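Local coordinates for protein Serpin48 (Tenebrio molitor, PDB 3OZQ) that specifically inhibits the serine protease SPE in insect innate immunity, as a member of the serpin family, at residues K28-K31 / A32-V36; D278-K281 / V282-L286. All blocks are in the same frame, centred on the assembly; numbering follows the deposited sequence.

Contact 1: K28-K31 / A32-V36; sequences KTEK and ANFLV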
ATOM      1  N   LYS A  28      -8.152  -5.939  11.486  1.00 44.73           N
ATOM      2  CA  LYS A  28      -8.506  -7.104  12.287  1.00 47.66           C
ATOM      3  C   LYS A  28      -7.290  -7.775  12.897  1.00 51.93           C
ATOM      4  O   LYS A  28      -7.348  -8.270  14.018  1.00 57.51           O
ATOM      5  CB  LYS A  28      -9.276  -8.129  11.446  1.00 51.06           C
ATOM      6  CG  LYS A  28     -10.689  -7.702  11.057  1.00 51.63           C
ATOM      7  CD  LYS A  28     -11.336  -8.771  10.176  1.00 50.08           C
ATOM      8  CE  LYS A  28     -12.787  -8.463   9.858  1.00 54.59           C
ATOM      9  NZ  LYS A  28     -13.366  -9.527   8.989  1.00 55.83           N
ATOM     10  N   THR A  29      -6.191  -7.790  12.156  1.00 47.39           N
ATOM     11  CA  THR A  29      -4.986  -8.471  12.605  1.00 49.68           C
ATOM     12  C   THR A  29      -3.929  -7.489  13.118  1.00 49.23           C
ATOM     13  O   THR A  29      -3.052  -7.858  13.900  1.00 50.65           O
ATOM     14  CB  THR A  29      -4.410  -9.378  11.489  1.00 49.20           C
ATOM     15  OG1 THR A  29      -3.220 -10.034  11.950  1.00 56.54           O
ATOM     16  CG2 THR A  29      -4.089  -8.574  10.253  1.00 44.13           C
ATOM     17  N   GLU A  30      -4.005  -6.237  12.685  1.00 41.79           N
ATOM     18  CA  GLU A  30      -3.073  -5.224  13.185  1.00 47.37           C
ATOM     19  C   GLU A  30      -3.666  -4.458  14.375  1.00 49.83           C
ATOM     20  O   GLU A  30      -4.769  -3.918  14.291  1.00 56.52           O
ATOM     21  CB  GLU A  30      -2.643  -4.277  12.056  1.00 41.09           C
ATOM     22  CG  GLU A  30      -1.795  -4.958  10.968  1.00 43.46           C
ATOM     23  CD  GLU A  30      -0.476  -5.493  11.513  1.00 45.87           C
ATOM     24  OE1 GLU A  30      -0.060  -6.608  11.114  1.00 54.32           O
ATOM     25  OE2 GLU A  30       0.128  -4.800  12.371  1.00 47.43           O
ATOM     26  N   LYS A  31      -2.930  -4.418  15.478  1.00 45.65           N
ATOM     27  CA  LYS A  31      -3.441  -3.848  16.722  1.00 52.67           C
ATOM     28  C   LYS A  31      -2.889  -2.458  17.062  1.00 52.83           C
ATOM     29  O   LYS A  31      -3.316  -1.837  18.030  1.00 53.89           O
ATOM     30  CB  LYS A  31      -3.182  -4.801  17.890  1.00 58.87           C
ATOM     31  CG  LYS A  31      -1.933  -5.663  17.741  1.00 63.76           C
ATOM     32  CD  LYS A  31      -0.727  -4.865  17.242  1.00 59.74           C
ATOM     33  CE  LYS A  31       0.261  -5.787  16.521  1.00 62.24           C
ATOM     34  NZ  LYS A  31      -0.430  -6.887  15.756  1.00 51.88           N
ATOM     35  N   ALA A  32      -1.928  -1.987  16.281  1.00 45.37           N
ATOM     36  CA  ALA A  32      -1.358  -0.670  16.484  1.00 42.03           C
ATOM     37  C   ALA A  32      -1.157  -0.007  15.126  1.00 37.52           C
ATOM     38  O   ALA A  32      -2.084   0.040  14.317  1.00 41.39           O
ATOM     39  CB  ALA A  32      -0.049  -0.771  17.256  1.00 45.61           C
ATOM     40  N   ASN A  33       0.035   0.507  14.864  1.00 37.06           N
ATOM     41  CA  ASN A  33       0.266   1.150  13.581  1.00 37.35           C
ATOM     42  C   ASN A  33       0.301   0.110  12.474  1.00 34.23           C
ATOM     43  O   ASN A  33       0.701  -1.038  12.688  1.00 35.77           O
ATOM     44  CB  ASN A  33       1.558   1.974  13.565  1.00 34.76           C
ATOM     45  CG  ASN A  33       1.672   2.915  14.749  1.00 37.62           C
ATOM     46  OD1 ASN A  33       0.671   3.283  15.360  1.00 36.25           O
ATOM     47  ND2 ASN A  33       2.899   3.316  15.070  1.00 32.55           N
ATOM     48  N   PHE A  34      -0.158   0.503  11.290  1.00 34.30           N
ATOM     49  CA  PHE A  34       0.102  -0.295  10.113  1.00 28.53           C
ATOM     50  C   PHE A  34       0.160   0.544   8.829  1.00 29.94           C
ATOM     51  O   PHE A  34      -0.258   1.724   8.793  1.00 27.02           O
ATOM     52  CB  PHE A  34      -0.867  -1.504   9.984  1.00 32.94           C
ATOM     53  CG  PHE A  34      -2.278  -1.133   9.598  1.00 31.53           C
ATOM     54  CD1 PHE A  34      -2.613  -0.903   8.273  1.00 35.14           C
ATOM     55  CD2 PHE A  34      -3.263  -1.014  10.557  1.00 34.29           C
ATOM     56  CE1 PHE A  34      -3.921  -0.565   7.909  1.00 29.67           C
ATOM     57  CE2 PHE A  34      -4.558  -0.674  10.207  1.00 38.49           C
ATOM     58  CZ  PHE A  34      -4.885  -0.443   8.875  1.00 34.75           C
ATOM     59  N   LEU A  35       0.709  -0.095   7.797  1.00 30.14           N
ATOM     60  CA  LEU A  35       0.825   0.469   6.457  1.00 34.34           C
ATOM     61  C   LEU A  35       0.472  -0.644   5.475  1.00 31.97           C
ATOM     62  O   LEU A  35       0.909  -1.781   5.646  1.00 30.00           O
ATOM     63  CB  LEU A  35       2.260   0.957   6.206  1.00 33.69           C
ATOM     64  CG  LEU A  35       2.603   1.486   4.810  1.00 31.11           C
ATOM     65  CD1 LEU A  35       1.841   2.780   4.534  1.00 30.75           C
ATOM     66  CD2 LEU A  35       4.099   1.734   4.671  1.00 29.02           C
ATOM     67  N   VAL A  36      -0.349  -0.321   4.475  1.00 29.81           N
ATOM     68  CA  VAL A  36      -0.741  -1.273   3.451  1.00 27.77           C
ATOM     69  C   VAL A  36      -0.872  -0.593   2.083  1.00 27.70           C
ATOM     70  O   VAL A  36      -1.195   0.594   2.002  1.00 26.21           O
ATOM     71  CB  VAL A  36      -2.061  -2.013   3.821  1.00 31.52           C
ATOM     72  CG1 VAL A  36      -3.237  -1.012   4.012  1.00 30.11           C
ATOM     73  CG2 VAL A  36      -2.392  -3.134   2.790  1.00 30.81           C
TER
HETATM   74  O   HOH W   1      -0.013  -3.014  14.392  1.00 37.41           O
HETATM   75  O   HOH W   2       2.302  -3.008  11.185  1.00 39.96           O
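The Phe34 ring and the Glu30 carboxylate are the flat groups of this turn, with their planes 62° apart. Glu30 reaches the ring through its aliphatic part: CB comes in obliquely on the CD2 side, with Glu30 CB 3.6 Å from Phe34 CD2. Next along the chain, Glu30 CG lies 3.7 Å from Phe34 CB, so the two side chains meet across their first carbons. Phe34 CB points toward the glutamate, and chi1 (72°), with CG between the backbone N and the carbonyl carbon, sets the ring so that its CD2 side meets Glu30 CB. On the glutamate, CG stands beside the backbone N and the chain bends at chi2 (-63°), which folds the carboxylate over toward the peptide oxygen of Asn33.

That bend leaves Glu30 OE2 3.8 Å from Asn33 O, two acceptors that share water rather than bonding to each other. A single water donates both its protons, to Glu30 OE2 (2.7 Å) and to Asn33 O. The same water accepts from Ala32 N at 2.9 Å. All three atoms are thereby linked without a direct hydrogen bond between the two segments. A second water also lies near both acceptors, but its bonds are less certain because it has more acceptors nearby than protons to give.

In the serpin fold this is the tight connection from the first long helix, 10-29, into the short strand 34-36; the Tyr23 ring of that helix meets Phe34. Strand 34-36 runs antiparallel to strand 365-372 near the C-terminus, with backbone bonds between Phe34 and Arg371 and between Val36 and Ala369. Asn33 adds hydrogen bonds to Thr373 and Thr374, and on the strand 260-278 side Phe34 touches Ser275.

Contact 2: D278-K281 / V282-L286; sequences DFKK and VLKKL
An N-capped first turn opens helix 279-286, with Asp278 at the cap and Phe279 and Leu283 joined across the turn. Asp278 OD1 receives Lys281 N at 3.2 Å on a nearly straight bond (170°), met from above the carboxylate plane, 66° out of it. Lys280 N adds a weak second bond to the same oxygen. The negative carboxylate thus stands at the positive end of the helix dipole, which would be expected to favour its ionised form.

The regular i to i+4 bonds of the helix follow: Leu283 N donates to Phe279 O at 2.8 Å and Lys284 N to Lys280 O at 2.9 Å, while the bond from Val282 N to Asp278 O is long and weak. In the serpin fold this short helix directly follows strand 260-278 and places Phe279 and Leu283 against Ile313 of strand 310-321 and against Ala41 and Leu45 of helix 38-50.

Phe279 and Val282, both buried, lie side by side and point the same way, with Phe279 CD1 4.1 Å from Val282 CB. Leu283 CG lies near the plane of the Phe279 ring, at its edge, and also sits 3.1 Å from Phe279 O. On another side Lys280 and Lys284 run alongside each other, touching through Lys280 CE and Lys284 CD at 4.2 Å. The Lys280 chain is extended, whereas Lys284 bends at chi3 and chi4; their like-charged NZ atoms remain 5.1 Å apart, and Phe292 touches both chains.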
ATOM      1  N   ASP A 278      -0.763 -10.440   5.342  1.00 29.44           N
ATOM      2  CA  ASP A 278      -1.254 -11.649   4.745  1.00 36.42           C
ATOM      3  C   ASP A 278      -2.452 -11.260   3.905  1.00 35.21           C
ATOM      4  O   ASP A 278      -3.539 -11.066   4.433  1.00 32.53           O
ATOM      5  CB  ASP A 278      -1.708 -12.614   5.829  1.00 35.25           C
ATOM      6  CG  ASP A 278      -2.241 -13.914   5.258  1.00 39.13           C
ATOM      7  OD1 ASP A 278      -2.481 -13.986   4.024  1.00 37.62           O
ATOM      8  OD2 ASP A 278      -2.402 -14.876   6.044  1.00 42.82           O
ATOM      9  N   PHE A 279      -2.235 -11.146   2.603  1.00 30.61           N
ATOM     10  CA  PHE A 279      -3.309 -10.765   1.685  1.00 36.12           C
ATOM     11  C   PHE A 279      -4.238 -11.921   1.298  1.00 33.07           C
ATOM     12  O   PHE A 279      -5.322 -11.691   0.766  1.00 34.72           O
ATOM     13  CB  PHE A 279      -2.757 -10.055   0.443  1.00 31.81           C
ATOM     14  CG  PHE A 279      -2.853  -8.546   0.526  1.00 33.43           C
ATOM     15  CD1 PHE A 279      -4.011  -7.894   0.118  1.00 33.16           C
ATOM     16  CD2 PHE A 279      -1.800  -7.794   1.010  1.00 25.42           C
ATOM     17  CE1 PHE A 279      -4.124  -6.493   0.213  1.00 29.60           C
ATOM     18  CE2 PHE A 279      -1.899  -6.393   1.108  1.00 27.37           C
ATOM     19  CZ  PHE A 279      -3.061  -5.749   0.694  1.00 31.60           C
ATOM     20  N   LYS A 280      -3.831 -13.158   1.562  1.00 33.27           N
ATOM     21  CA  LYS A 280      -4.743 -14.286   1.354  1.00 35.32           C
ATOM     22  C   LYS A 280      -5.931 -14.172   2.302  1.00 35.45           C
ATOM     23  O   LYS A 280      -7.083 -14.320   1.915  1.00 35.91           O
ATOM     24  CB  LYS A 280      -4.039 -15.633   1.575  1.00 38.30           C
ATOM     25  CG  LYS A 280      -5.021 -16.788   1.567  1.00 37.73           C
ATOM     26  CD  LYS A 280      -4.340 -18.154   1.676  1.00 46.61           C
ATOM     27  CE  LYS A 280      -5.346 -19.282   1.434  1.00 49.46           C
ATOM     28  NZ  LYS A 280      -4.939 -20.596   2.045  1.00 53.62           N
ATOM     29  N   LYS A 281      -5.620 -13.944   3.567  1.00 37.78           N
ATOM     30  CA  LYS A 281      -6.622 -13.673   4.589  1.00 40.73           C
ATOM     31  C   LYS A 281      -7.526 -12.516   4.173  1.00 40.98           C
ATOM     32  O   LYS A 281      -8.751 -12.618   4.253  1.00 42.95           O
ATOM     33  CB  LYS A 281      -5.928 -13.336   5.906  1.00 40.50           C
ATOM     34  CG  LYS A 281      -6.877 -12.948   7.028  1.00 51.50           C
ATOM     35  CD  LYS A 281      -6.142 -12.732   8.339  1.00 46.49           C
ATOM     36  CE  LYS A 281      -5.373 -13.960   8.745  1.00 51.47           C
ATOM     37  NZ  LYS A 281      -4.567 -13.705   9.978  1.00 50.93           N
ATOM     38  N   VAL A 282      -6.922 -11.420   3.726  1.00 32.00           N
ATOM     39  CA  VAL A 282      -7.713 -10.272   3.291  1.00 37.81           C
ATOM     40  C   VAL A 282      -8.623 -10.658   2.121  1.00 38.94           C
ATOM     41  O   VAL A 282      -9.837 -10.472   2.190  1.00 38.95           O
ATOM     42  CB  VAL A 282      -6.830  -9.064   2.895  1.00 36.86           C
ATOM     43  CG1 VAL A 282      -7.669  -7.970   2.221  1.00 33.63           C
ATOM     44  CG2 VAL A 282      -6.093  -8.509   4.111  1.00 36.15           C
ATOM     45  N   LEU A 283      -8.034 -11.216   1.062  1.00 35.39           N
ATOM     46  CA  LEU A 283      -8.769 -11.451  -0.175  1.00 39.74           C
ATOM     47  C   LEU A 283      -9.888 -12.477  -0.004  1.00 40.03           C
ATOM     48  O   LEU A 283     -10.921 -12.394  -0.670  1.00 41.90           O
ATOM     49  CB  LEU A 283      -7.822 -11.836  -1.315  1.00 37.98           C
ATOM     50  CG  LEU A 283      -6.912 -10.659  -1.681  1.00 40.13           C
ATOM     51  CD1 LEU A 283      -5.827 -11.053  -2.681  1.00 36.00           C
ATOM     52  CD2 LEU A 283      -7.766  -9.507  -2.217  1.00 41.50           C
ATOM     53  N   LYS A 284      -9.689 -13.423   0.905  1.00 39.62           N
ATOM     54  CA  LYS A 284     -10.722 -14.407   1.205  1.00 45.47           C
ATOM     55  C   LYS A 284     -11.991 -13.742   1.719  1.00 44.43           C
ATOM     56  O   LYS A 284     -13.087 -14.112   1.314  1.00 46.66           O
ATOM     57  CB  LYS A 284     -10.228 -15.473   2.195  1.00 42.67           C
ATOM     58  CG  LYS A 284      -9.424 -16.603   1.535  1.00 50.39           C
ATOM     59  CD  LYS A 284      -9.048 -17.707   2.527  1.00 50.70           C
ATOM     60  CE  LYS A 284     -10.116 -18.791   2.589  1.00 55.92           C
ATOM     61  NZ  LYS A 284      -9.941 -19.840   1.535  1.00 63.97           N
ATOM     62  N   LYS A 285     -11.849 -12.758   2.603  1.00 43.05           N
ATOM     63  CA  LYS A 285     -13.025 -12.065   3.123  1.00 48.78           C
ATOM     64  C   LYS A 285     -13.709 -11.234   2.036  1.00 50.83           C
ATOM     65  O   LYS A 285     -14.901 -10.963   2.120  1.00 56.50           O
ATOM     66  CB  LYS A 285     -12.671 -11.181   4.323  1.00 50.53           C
ATOM     67  CG  LYS A 285     -12.642 -11.908   5.657  1.00 57.12           C
ATOM     68  CD  LYS A 285     -14.044 -12.337   6.101  1.00 58.34           C
ATOM     69  CE  LYS A 285     -14.985 -11.141   6.235  1.00 58.96           C
ATOM     70  NZ  LYS A 285     -16.344 -11.555   6.695  1.00 64.48           N
ATOM     71  N   LEU A 286     -12.947 -10.848   1.017  1.00 46.29           N
ATOM     72  CA  LEU A 286     -13.439  -9.956  -0.036  1.00 46.76           C
ATOM     73  C   LEU A 286     -14.057 -10.671  -1.238  1.00 53.73           C
ATOM     74  O   LEU A 286     -14.662 -10.023  -2.096  1.00 49.89           O
ATOM     75  CB  LEU A 286     -12.312  -9.047  -0.524  1.00 47.26           C
ATOM     76  CG  LEU A 286     -11.718  -8.134   0.552  1.00 43.98           C
ATOM     77  CD1 LEU A 286     -10.732  -7.168  -0.081  1.00 44.33           C
ATOM     78  CD2 LEU A 286     -12.827  -7.390   1.268  1.00 48.20           C
TER

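How the contacts relate
Contact 1 comes first along the chain, and contact 2 follows some 240 residues later; their centres are about 14 Å apart within the one serpin domain. They meet at two points: Val36 CG2 packs on Phe279 CZ at 3.4 Å, and Lys28 NZ lies 3.6 Å from Lys285 CE. Both also reach strand 310-321, contact 1 through Leu35 and Val36, contact 2 through Phe279 and Leu283. Helix 10-29 leads into the turn of contact 1 and borders helix 279-286, where Phe279 rests on Val22. Helix 10-29, helix 279-286 and strand 34-36 thus pack together beside strand 310-321, part of the large sheet that in inhibitory serpins takes up the cleaved reactive-centre loop.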